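Local coordinates for protein Beta2-bungarotoxin (Bungarus multicinctus, PDB 1BUN) that acts as a presynaptic snake-venom neurotoxin, pairing a phospholipase A2 chain with this Kunitz-type chain, which probably directs it to its target, at residues 19-24 with 32-37. Residues are numbered along the deposited sequence; the frame is centred on the assembly and turned at random.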
ATOM      1  N   VAL B  19      16.392 -27.095   4.953  1.00 21.14           N
ATOM      2  CA  VAL B  19      15.523 -26.339   5.824  1.00 21.80           C
ATOM      3  C   VAL B  19      16.001 -24.937   6.098  1.00 23.71           C
ATOM      4  O   VAL B  19      17.202 -24.685   6.180  1.00 25.20           O
ATOM      5  CB  VAL B  19      15.342 -27.082   7.135  1.00 22.24           C
ATOM      6  CG1 VAL B  19      14.615 -26.212   8.164  1.00 22.90           C
ATOM      7  CG2 VAL B  19      14.572 -28.369   6.868  1.00 21.22           C
ATOM      8  N   VAL B  20      15.043 -24.028   6.240  1.00 24.55           N
ATOM      9  CA  VAL B  20      15.325 -22.632   6.522  1.00 24.03           C
ATOM     10  C   VAL B  20      14.359 -22.166   7.627  1.00 23.31           C
ATOM     11  O   VAL B  20      13.326 -22.797   7.883  1.00 23.61           O
ATOM     12  CB  VAL B  20      15.168 -21.776   5.232  1.00 24.26           C
ATOM     13  CG1 VAL B  20      13.699 -21.621   4.871  1.00 23.45           C
ATOM     14  CG2 VAL B  20      15.846 -20.432   5.400  1.00 24.91           C
ATOM     15  N   ARG B  21      14.736 -21.125   8.345  1.00 23.29           N
ATOM     16  CA  ARG B  21      13.880 -20.606   9.406  1.00 24.52           C
ATOM     17  C   ARG B  21      12.895 -19.561   8.863  1.00 22.07           C
ATOM     18  O   ARG B  21      13.289 -18.580   8.218  1.00 21.19           O
ATOM     19  CB  ARG B  21      14.729 -19.992  10.506  1.00 29.17           C
ATOM     20  CG  ARG B  21      15.818 -20.944  10.995  1.00 38.72           C
ATOM     21  CD  ARG B  21      17.195 -20.306  10.838  1.00 44.19           C
ATOM     22  NE  ARG B  21      17.468 -19.972   9.444  1.00 48.72           N
ATOM     23  CZ  ARG B  21      18.323 -20.643   8.680  1.00 51.70           C
ATOM     24  NH1 ARG B  21      18.987 -21.686   9.183  1.00 53.22           N
ATOM     25  NH2 ARG B  21      18.522 -20.263   7.423  1.00 52.62           N
ATOM     26  N   ALA B  22      11.613 -19.807   9.074  1.00 17.78           N
ATOM     27  CA  ALA B  22      10.618 -18.884   8.614  1.00 16.07           C
ATOM     28  C   ALA B  22       9.546 -18.768   9.717  1.00 16.02           C
ATOM     29  O   ALA B  22       9.655 -19.399  10.770  1.00 15.67           O
ATOM     30  CB  ALA B  22      10.038 -19.357   7.270  1.00 11.73           C
ATOM     31  N   PHE B  23       8.588 -17.867   9.537  1.00 16.03           N
ATOM     32  CA  PHE B  23       7.542 -17.703  10.529  1.00 15.15           C
ATOM     33  C   PHE B  23       6.266 -17.953   9.825  1.00 15.83           C
ATOM     34  O   PHE B  23       6.173 -17.779   8.605  1.00 16.48           O
ATOM     35  CB  PHE B  23       7.517 -16.306  11.115  1.00 13.80           C
ATOM     36  CG  PHE B  23       8.854 -15.836  11.601  1.00 13.11           C
ATOM     37  CD1 PHE B  23       9.879 -15.594  10.712  1.00 10.79           C
ATOM     38  CD2 PHE B  23       9.083 -15.646  12.932  1.00 12.18           C
ATOM     39  CE1 PHE B  23      11.105 -15.176  11.156  1.00 11.81           C
ATOM     40  CE2 PHE B  23      10.303 -15.228  13.366  1.00 11.63           C
ATOM     41  CZ  PHE B  23      11.320 -14.992  12.473  1.00 11.28           C
ATOM     42  N   TYR B  24       5.312 -18.443  10.596  1.00 16.36           N
ATOM     43  CA  TYR B  24       4.004 -18.753  10.107  1.00 15.91           C
ATOM     44  C   TYR B  24       3.053 -18.179  11.124  1.00 16.96           C
ATOM     45  O   TYR B  24       3.455 -17.910  12.260  1.00 17.37           O
ATOM     46  CB  TYR B  24       3.844 -20.253  10.055  1.00 14.27           C
ATOM     47  CG  TYR B  24       3.762 -20.928  11.393  1.00 13.30           C
ATOM     48  CD1 TYR B  24       4.900 -21.241  12.124  1.00 14.47           C
ATOM     49  CD2 TYR B  24       2.549 -21.375  11.862  1.00 15.20           C
ATOM     50  CE1 TYR B  24       4.805 -22.007  13.277  1.00 14.08           C
ATOM     51  CE2 TYR B  24       2.444 -22.120  12.991  1.00 15.25           C
ATOM     52  CZ  TYR B  24       3.561 -22.445  13.694  1.00 14.40           C
ATOM     53  OH  TYR B  24       3.388 -23.295  14.766  1.00 18.58           O
ATOM     54  N   CYS B  32       2.855 -14.703  15.191  1.00 37.07           N
ATOM     55  CA  CYS B  32       3.594 -15.390  14.158  1.00 33.08           C
ATOM     56  C   CYS B  32       4.652 -16.106  14.973  1.00 32.92           C
ATOM     57  O   CYS B  32       5.134 -15.562  15.962  1.00 33.49           O
ATOM     58  CB  CYS B  32       4.267 -14.384  13.262  1.00 28.58           C
ATOM     59  SG  CYS B  32       3.050 -13.580  12.223  1.00 22.68           S
ATOM     60  N   VAL B  33       4.959 -17.348  14.655  1.00 32.73           N
ATOM     61  CA  VAL B  33       6.001 -18.007  15.428  1.00 31.89           C
ATOM     62  C   VAL B  33       7.007 -18.613  14.477  1.00 31.72           C
ATOM     63  O   VAL B  33       6.681 -18.814  13.300  1.00 32.60           O
ATOM     64  CB  VAL B  33       5.432 -19.050  16.423  1.00 30.76           C
ATOM     65  CG1 VAL B  33       4.686 -18.354  17.531  1.00 28.72           C
ATOM     66  CG2 VAL B  33       4.503 -19.996  15.734  1.00 30.78           C
ATOM     67  N   GLN B  34       8.241 -18.807  14.947  1.00 31.60           N
ATOM     68  CA  GLN B  34       9.298 -19.409  14.126  1.00 31.97           C
ATOM     69  C   GLN B  34       9.132 -20.932  13.957  1.00 29.27           C
ATOM     70  O   GLN B  34       8.716 -21.623  14.897  1.00 29.11           O
ATOM     71  CB  GLN B  34      10.668 -19.116  14.734  1.00 35.98           C
ATOM     72  CG  GLN B  34      11.866 -19.537  13.848  1.00 42.55           C
ATOM     73  CD  GLN B  34      13.227 -19.059  14.403  1.00 46.23           C
ATOM     74  OE1 GLN B  34      14.276 -19.225  13.752  1.00 44.57           O
ATOM     75  NE2 GLN B  34      13.211 -18.471  15.610  1.00 49.13           N
ATOM     76  N   PHE B  35       9.422 -21.440  12.755  1.00 26.23           N
ATOM     77  CA  PHE B  35       9.330 -22.876  12.468  1.00 22.59           C
ATOM     78  C   PHE B  35      10.353 -23.305  11.413  1.00 23.08           C
ATOM     79  O   PHE B  35      11.005 -22.457  10.788  1.00 22.74           O
ATOM     80  CB  PHE B  35       7.907 -23.298  12.069  1.00 18.88           C
ATOM     81  CG  PHE B  35       7.552 -23.037  10.631  1.00 14.84           C
ATOM     82  CD1 PHE B  35       7.555 -21.762  10.108  1.00 15.10           C
ATOM     83  CD2 PHE B  35       7.162 -24.073   9.810  1.00 13.92           C
ATOM     84  CE1 PHE B  35       7.167 -21.528   8.777  1.00 14.16           C
ATOM     85  CE2 PHE B  35       6.775 -23.835   8.480  1.00 11.47           C
ATOM     86  CZ  PHE B  35       6.779 -22.568   7.972  1.00 10.02           C
ATOM     87  N   ARG B  36      10.551 -24.618  11.270  1.00 22.24           N
ATOM     88  CA  ARG B  36      11.503 -25.140  10.299  1.00 21.11           C
ATOM     89  C   ARG B  36      10.770 -25.295   8.972  1.00 20.50           C
ATOM     90  O   ARG B  36       9.972 -26.212   8.814  1.00 21.07           O
ATOM     91  CB  ARG B  36      12.060 -26.495  10.769  1.00 20.59           C
ATOM     92  CG  ARG B  36      12.926 -26.454  12.040  1.00 18.59           C
ATOM     93  CD  ARG B  36      13.545 -27.833  12.371  1.00 18.45           C
ATOM     94  NE  ARG B  36      14.950 -27.912  11.945  1.00 22.60           N
ATOM     95  CZ  ARG B  36      15.439 -28.823  11.099  1.00 24.45           C
ATOM     96  NH1 ARG B  36      14.659 -29.764  10.581  1.00 27.70           N
ATOM     97  NH2 ARG B  36      16.688 -28.731  10.677  1.00 26.99           N
ATOM     98  N   TYR B  37      10.963 -24.351   8.058  1.00 20.37           N
ATOM     99  CA  TYR B  37      10.303 -24.398   6.738  1.00 20.43           C
ATOM    100  C   TYR B  37      11.155 -25.220   5.752  1.00 20.92           C
ATOM    101  O   TYR B  37      12.357 -24.951   5.594  1.00 21.78           O
ATOM    102  CB  TYR B  37      10.102 -22.976   6.180  1.00 18.62           C
ATOM    103  CG  TYR B  37       9.426 -22.956   4.832  1.00 16.77           C
ATOM    104  CD1 TYR B  37       8.167 -23.534   4.662  1.00 16.55           C
ATOM    105  CD2 TYR B  37      10.051 -22.408   3.717  1.00 16.91           C
ATOM    106  CE1 TYR B  37       7.552 -23.580   3.426  1.00 14.92           C
ATOM    107  CE2 TYR B  37       9.434 -22.443   2.459  1.00 13.98           C
ATOM    108  CZ  TYR B  37       8.189 -23.039   2.335  1.00 15.04           C
ATOM    109  OH  TYR B  37       7.582 -23.151   1.112  1.00 17.07           O
TER
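Y24 turns its edge toward one face of the F35 ring, centroids 4.9 Å apart and planes 69° apart, while the backbone N of Y37 lies over the opposite face near its rim and F23 N lies at the F35 edge, in its plane. F35 takes chi1 81°, CG between its own N and carbonyl carbon, which sends the ring across the strands until CE1 is 3.9 Å from A22 CB. The small methyl of A22 suits this place, fitting between F35 and Y37; Y37 CB lies 3.8 Å from A22 CB. V20 CG1 meets the edge of the Y37 ring in its plane; the Y37 ring also stacks with H46. R21, F23, Q34 and R36 project from the other side of the sheet. There V19 CG1 sits 4.0 Å above the centre of the R36 guanidinium, a flat cation that tolerates an apolar neighbour, and Q34 lays OE1 alongside R21 CB at 3.4 Å. Reciprocal backbone bonds join V20 with Y37, A22 with F35 and Y24 with V33. This hairpin is the Kunitz fold's central sheet, tied to helix 50-57 by the C32–C53 disulfide. Its chemistry implies an aromatic side turned to P11 and H46, and a face of exposed R21, Q34 and R36, with F23 packing on D50.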